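Local coordinates for DUF5636 domain-containing protein (Legionella pneumophila subsp. pneumophila str. Philadelphia 1, PDB 4RD8), which is of unknown function but belongs to the DUF5636 family and has a compact all-alpha fold, its helices joined by loops without strands, at residues L78-E81 / I82-A86; E50-E53 / Q54-R58. The protein carries 3 engineered substitutions. One frame throughout, in Å; residues are numbered along the deposited sequence.

Contact 1 of 2, residues L78-E81 / I82-A86; sequences LIQE and ILTEA
Ile82 folds back along the alpha-helix onto Leu78, one turn earlier. With chi1 at -67°, its CG1 is set beside the backbone N and faces Leu78 O, 3.5 Å away, while CD1 meets Leu78 CD1 at 4.0 Å. An apolar residue suits this buried position, facing Leu51 of helix 41-61 and Ile139 of helix 130-144. Leu83 makes the equivalent step against Ile79. The two side chains lie side by side and point the same way, with Leu83 CD1 4.0 Å from Ile79 CG2, while Leu83 CG packs 3.3 Å from Ile79 O. Glu81 belongs to the exposed side. Its carbonyl O accepts from Glu85 N at 3.0 Å, and the extended chain carries the carboxylate outward to a salt bridge with Arg58. Gln80 O takes two donors, Thr84 N and Thr84 OG1, each at 2.8 Å and arriving from opposite faces of the carbonyl plane; the hydroxyl thus spends its proton on the helix's own carbonyl. Around helix 69-85, helix 130-144 packs on Ile79, Ile82 and Leu83 through Cys136 and Ile139, Met115 touches Leu83, and helix 41-61 covers Leu78 and Ile82.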
loop_
_atom_site.group_PDB
_atom_site.type_symbol
_atom_site.label_atom_id
_atom_site.label_comp_id
_atom_site.label_asym_id
_atom_site.label_seq_id
_atom_site.Cartn_x
_atom_site.Cartn_y
_atom_site.Cartn_z
ATOM N N LEU A 78 13.492 3.442 -1.123
ATOM C CA LEU A 78 12.624 4.029 -2.143
ATOM C C LEU A 78 11.170 4.027 -1.684
ATOM O O LEU A 78 10.469 5.039 -1.802
ATOM C CB LEU A 78 12.756 3.290 -3.482
ATOM C CG LEU A 78 11.744 3.644 -4.579
ATOM C CD1 LEU A 78 11.819 5.125 -4.945
ATOM C CD2 LEU A 78 11.969 2.774 -5.825
ATOM N N ILE A 79 10.711 2.892 -1.164
ATOM C CA ILE A 79 9.350 2.803 -0.638
ATOM C C ILE A 79 9.124 3.852 0.465
ATOM O O ILE A 79 8.111 4.568 0.453
ATOM C CB ILE A 79 9.041 1.373 -0.124
ATOM C CG1 ILE A 79 8.859 0.417 -1.324
ATOM C CG2 ILE A 79 7.813 1.371 0.782
ATOM C CD1 ILE A 79 8.964 -1.069 -0.972
ATOM N N GLN A 80 10.073 3.965 1.397
ATOM C CA GLN A 80 9.949 4.947 2.475
ATOM C C GLN A 80 9.899 6.392 1.965
ATOM O O GLN A 80 9.161 7.217 2.506
ATOM C CB GLN A 80 11.072 4.815 3.512
ATOM C CG GLN A 80 10.869 5.759 4.698
ATOM C CD GLN A 80 9.527 5.527 5.403
ATOM O OE1 GLN A 80 9.332 4.493 6.042
ATOM N NE2 GLN A 80 8.597 6.477 5.272
ATOM N N GLU A 81 10.692 6.706 0.942
ATOM C CA GLU A 81 10.688 8.064 0.398
ATOM C C GLU A 81 9.325 8.426 -0.197
ATOM O O GLU A 81 8.816 9.528 0.024
ATOM C CB GLU A 81 11.816 8.250 -0.625
ATOM C CG GLU A 81 13.205 8.166 0.001
ATOM C CD GLU A 81 14.321 8.059 -1.019
ATOM O OE1 GLU A 81 14.076 8.284 -2.227
ATOM O OE2 GLU A 81 15.458 7.748 -0.603
ATOM N N ILE A 82 8.733 7.491 -0.939
ATOM C CA ILE A 82 7.409 7.708 -1.513
ATOM C C ILE A 82 6.386 7.915 -0.403
ATOM O O ILE A 82 5.553 8.815 -0.469
ATOM C CB ILE A 82 6.994 6.524 -2.412
ATOM C CG1 ILE A 82 7.903 6.490 -3.646
ATOM C CG2 ILE A 82 5.531 6.652 -2.827
ATOM C CD1 ILE A 82 7.822 5.196 -4.444
ATOM N N LEU A 83 6.465 7.085 0.631
ATOM C CA LEU A 83 5.537 7.181 1.753
ATOM C C LEU A 83 5.708 8.484 2.505
ATOM O O LEU A 83 4.729 9.127 2.863
ATOM C CB LEU A 83 5.717 6.009 2.722
ATOM C CG LEU A 83 5.279 4.652 2.167
ATOM C CD1 LEU A 83 5.592 3.579 3.209
ATOM C CD2 LEU A 83 3.793 4.672 1.821
ATOM N N THR A 84 6.951 8.873 2.746
ATOM C CA THR A 84 7.219 10.125 3.441
ATOM C C THR A 84 6.632 11.334 2.705
ATOM O O THR A 84 6.043 12.223 3.329
ATOM C CB THR A 84 8.715 10.317 3.657
ATOM O OG1 THR A 84 9.203 9.223 4.444
ATOM C CG2 THR A 84 8.979 11.627 4.390
ATOM N N GLU A 85 6.787 11.351 1.382
ATOM C CA GLU A 85 6.218 12.403 0.537
ATOM C C GLU A 85 4.716 12.550 0.732
ATOM O O GLU A 85 4.172 13.646 0.562
ATOM C CB GLU A 85 6.478 12.107 -0.943
ATOM C CG GLU A 85 7.835 12.495 -1.453
ATOM C CD GLU A 85 7.910 12.406 -2.966
ATOM O OE1 GLU A 85 6.868 12.637 -3.634
ATOM O OE2 GLU A 85 9.004 12.099 -3.483
ATOM N N ALA A 86 4.060 11.438 1.068
ATOM C CA ALA A 86 2.613 11.402 1.252
ATOM C C ALA A 86 2.184 11.653 2.696
ATOM O O ALA A 86 1.000 11.523 3.028
ATOM C CB ALA A 86 2.037 10.074 0.767
#

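Contact 2 of 2, residues E50-E53 / Q54-R58; sequences ELNE and QLTMR
Glu50 and Gln54 are joined across one turn of an alpha-helix, the i to i+4 pairing in which both backbone and side chains can bond. The Glu50 chain leaves with CG trans to its backbone N (chi1 175°) and then bends at chi2, turning the carboxylate toward the following turn. Gln54 does the reverse: CG sits beside its own N and the chain runs extended, back over the Glu50 carbonyl, with CG 3.3 Å from Glu50 O. The two side chains meet with carboxylate and amide planes 72° apart. Gln54 NE2 gives a short, nearly straight bond of 2.7 Å to Glu50 OE2, which accepts through its anti lone pair, in the plane of the Gln54 amide. Glutamine suits the place because its long, flexible chain reaches back one turn to offer the carboxylate an N-H, and its polar end tolerates partial exposure.

Leu51 and Leu55 are buried, and such residues fit the face turned to helices 69-85 and 211-218: Leu51 packs on Leu213, Leu55 on Leu78 and Val212. Asn52 is buried too, and its OD1 accepts from the backbone N of Leu213. Thr56, with chi1 -61°, holds OG1 beside its own N, and the two atoms reach Asn52 O from opposite faces of its plane; OG1 donates at 2.7 Å. A water completes the arrangement, accepting from Asn52 ND2 at 2.9 Å and donating to Thr56 OG1 at 3.1 Å.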
loop_
_atom_site.group_PDB
_atom_site.type_symbol
_atom_site.label_atom_id
_atom_site.label_comp_id
_atom_site.label_asym_id
_atom_site.label_seq_id
_atom_site.Cartn_x
_atom_site.Cartn_y
_atom_site.Cartn_z
ATOM N N GLU A 50 6.477 2.222 -13.204
ATOM C CA GLU A 50 7.148 3.426 -12.716
ATOM C C GLU A 50 8.019 3.094 -11.506
ATOM O O GLU A 50 9.163 3.548 -11.415
ATOM C CB GLU A 50 6.118 4.514 -12.369
ATOM C CG GLU A 50 6.696 5.780 -11.728
ATOM C CD GLU A 50 7.597 6.572 -12.669
ATOM O OE1 GLU A 50 7.369 6.553 -13.903
ATOM O OE2 GLU A 50 8.540 7.225 -12.170
ATOM N N LEU A 51 7.478 2.286 -10.597
ATOM C CA LEU A 51 8.209 1.878 -9.399
ATOM C C LEU A 51 9.433 1.069 -9.807
ATOM O O LEU A 51 10.532 1.266 -9.272
ATOM C CB LEU A 51 7.310 1.055 -8.478
ATOM C CG LEU A 51 7.932 0.619 -7.147
ATOM C CD1 LEU A 51 8.237 1.828 -6.283
ATOM C CD2 LEU A 51 7.005 -0.353 -6.417
ATOM N N ASN A 52 9.241 0.178 -10.779
ATOM C CA ASN A 52 10.342 -0.614 -11.323
ATOM C C ASN A 52 11.411 0.255 -11.955
ATOM O O ASN A 52 12.600 -0.038 -11.852
ATOM C CB ASN A 52 9.838 -1.616 -12.362
ATOM C CG ASN A 52 10.959 -2.441 -12.967
ATOM O OD1 ASN A 52 11.376 -3.458 -12.401
ATOM N ND2 ASN A 52 11.448 -2.012 -14.128
ATOM N N GLU A 53 10.985 1.319 -12.628
ATOM C CA GLU A 53 11.924 2.190 -13.315
ATOM C C GLU A 53 12.722 3.029 -12.323
ATOM O O GLU A 53 13.924 3.231 -12.496
ATOM C CB GLU A 53 11.208 3.079 -14.328
ATOM C CG GLU A 53 12.161 3.874 -15.192
ATOM C CD GLU A 53 11.473 4.514 -16.377
ATOM O OE1 GLU A 53 10.866 5.593 -16.198
ATOM O OE2 GLU A 53 11.548 3.941 -17.484
ATOM N N GLN A 54 12.058 3.505 -11.275
ATOM C CA GLN A 54 12.749 4.273 -10.250
ATOM C C GLN A 54 13.769 3.406 -9.503
ATOM O O GLN A 54 14.887 3.841 -9.233
ATOM C CB GLN A 54 11.742 4.932 -9.298
ATOM C CG GLN A 54 10.859 5.975 -9.985
ATOM C CD GLN A 54 9.992 6.747 -9.009
ATOM O OE1 GLN A 54 10.264 6.774 -7.809
ATOM N NE2 GLN A 54 8.932 7.373 -9.519
ATOM N N LEU A 55 13.384 2.172 -9.199
ATOM C CA LEU A 55 14.285 1.208 -8.565
ATOM C C LEU A 55 15.481 0.857 -9.458
ATOM O O LEU A 55 16.630 0.829 -8.992
ATOM C CB LEU A 55 13.509 -0.060 -8.196
ATOM C CG LEU A 55 14.261 -1.221 -7.539
ATOM C CD1 LEU A 55 14.898 -0.771 -6.224
ATOM C CD2 LEU A 55 13.314 -2.403 -7.308
ATOM N N THR A 56 15.207 0.587 -10.735
ATOM C CA THR A 56 16.256 0.297 -11.713
ATOM C C THR A 56 17.265 1.437 -11.772
ATOM O O THR A 56 18.480 1.215 -11.796
ATOM C CB THR A 56 15.666 0.099 -13.125
ATOM O OG1 THR A 56 14.767 -1.016 -13.115
ATOM C CG2 THR A 56 16.768 -0.148 -14.132
HETATM N N MSE A 57 16.745 2.660 -11.808
HETATM C CA MSE A 57 17.559 3.871 -11.803
HETATM C C MSE A 57 18.455 3.907 -10.571
HETATM O O MSE A 57 19.644 4.212 -10.644
HETATM C CB MSE A 57 16.640 5.092 -11.756
HETATM C CG MSE A 57 16.704 5.991 -12.967
HETATM SE SE MSE A 57 16.007 7.748 -12.499
HETATM C CE MSE A 57 17.107 8.093 -10.931
ATOM N N ARG A 58 17.846 3.601 -9.433
ATOM C CA ARG A 58 18.496 3.657 -8.133
ATOM C C ARG A 58 19.656 2.676 -8.019
ATOM O O ARG A 58 20.763 3.056 -7.638
ATOM C CB ARG A 58 17.453 3.356 -7.062
ATOM C CG ARG A 58 17.752 3.903 -5.697
ATOM C CD ARG A 58 16.530 3.730 -4.809
ATOM N NE ARG A 58 16.768 4.199 -3.449
ATOM C CZ ARG A 58 16.361 5.372 -2.981
ATOM N NH1 ARG A 58 15.686 6.205 -3.762
ATOM N NH2 ARG A 58 16.627 5.705 -1.728
HETATM O O HOH W 1 13.843 -2.738 -15.576
#

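Read from the N terminus, contact 2 (50-58) comes first, on helix 41-61, and contact 1 (78-86) follows on helix 69-85, the next helix in the chain. Contact 2 lies within one helix, and contact 1 runs along the last turns of helix 69-85 to Ala86 just past its end. Neither closes a loop; they stand in series, without nesting or crossing. Their centres are 14 Å apart, yet the helices touch. Leu78 slots against helix 41-61, its CD1 3.7 Å from Gln54 OE1 and its CD2 3.7 Å from Leu55 N. Further along, Ile82 CD1 packs 3.9 Å from Leu51 CD1. This packing and the salt bridge from Arg58 NH2 to Glu81 OE2 (2.6 Å) together tie the two consecutive helices.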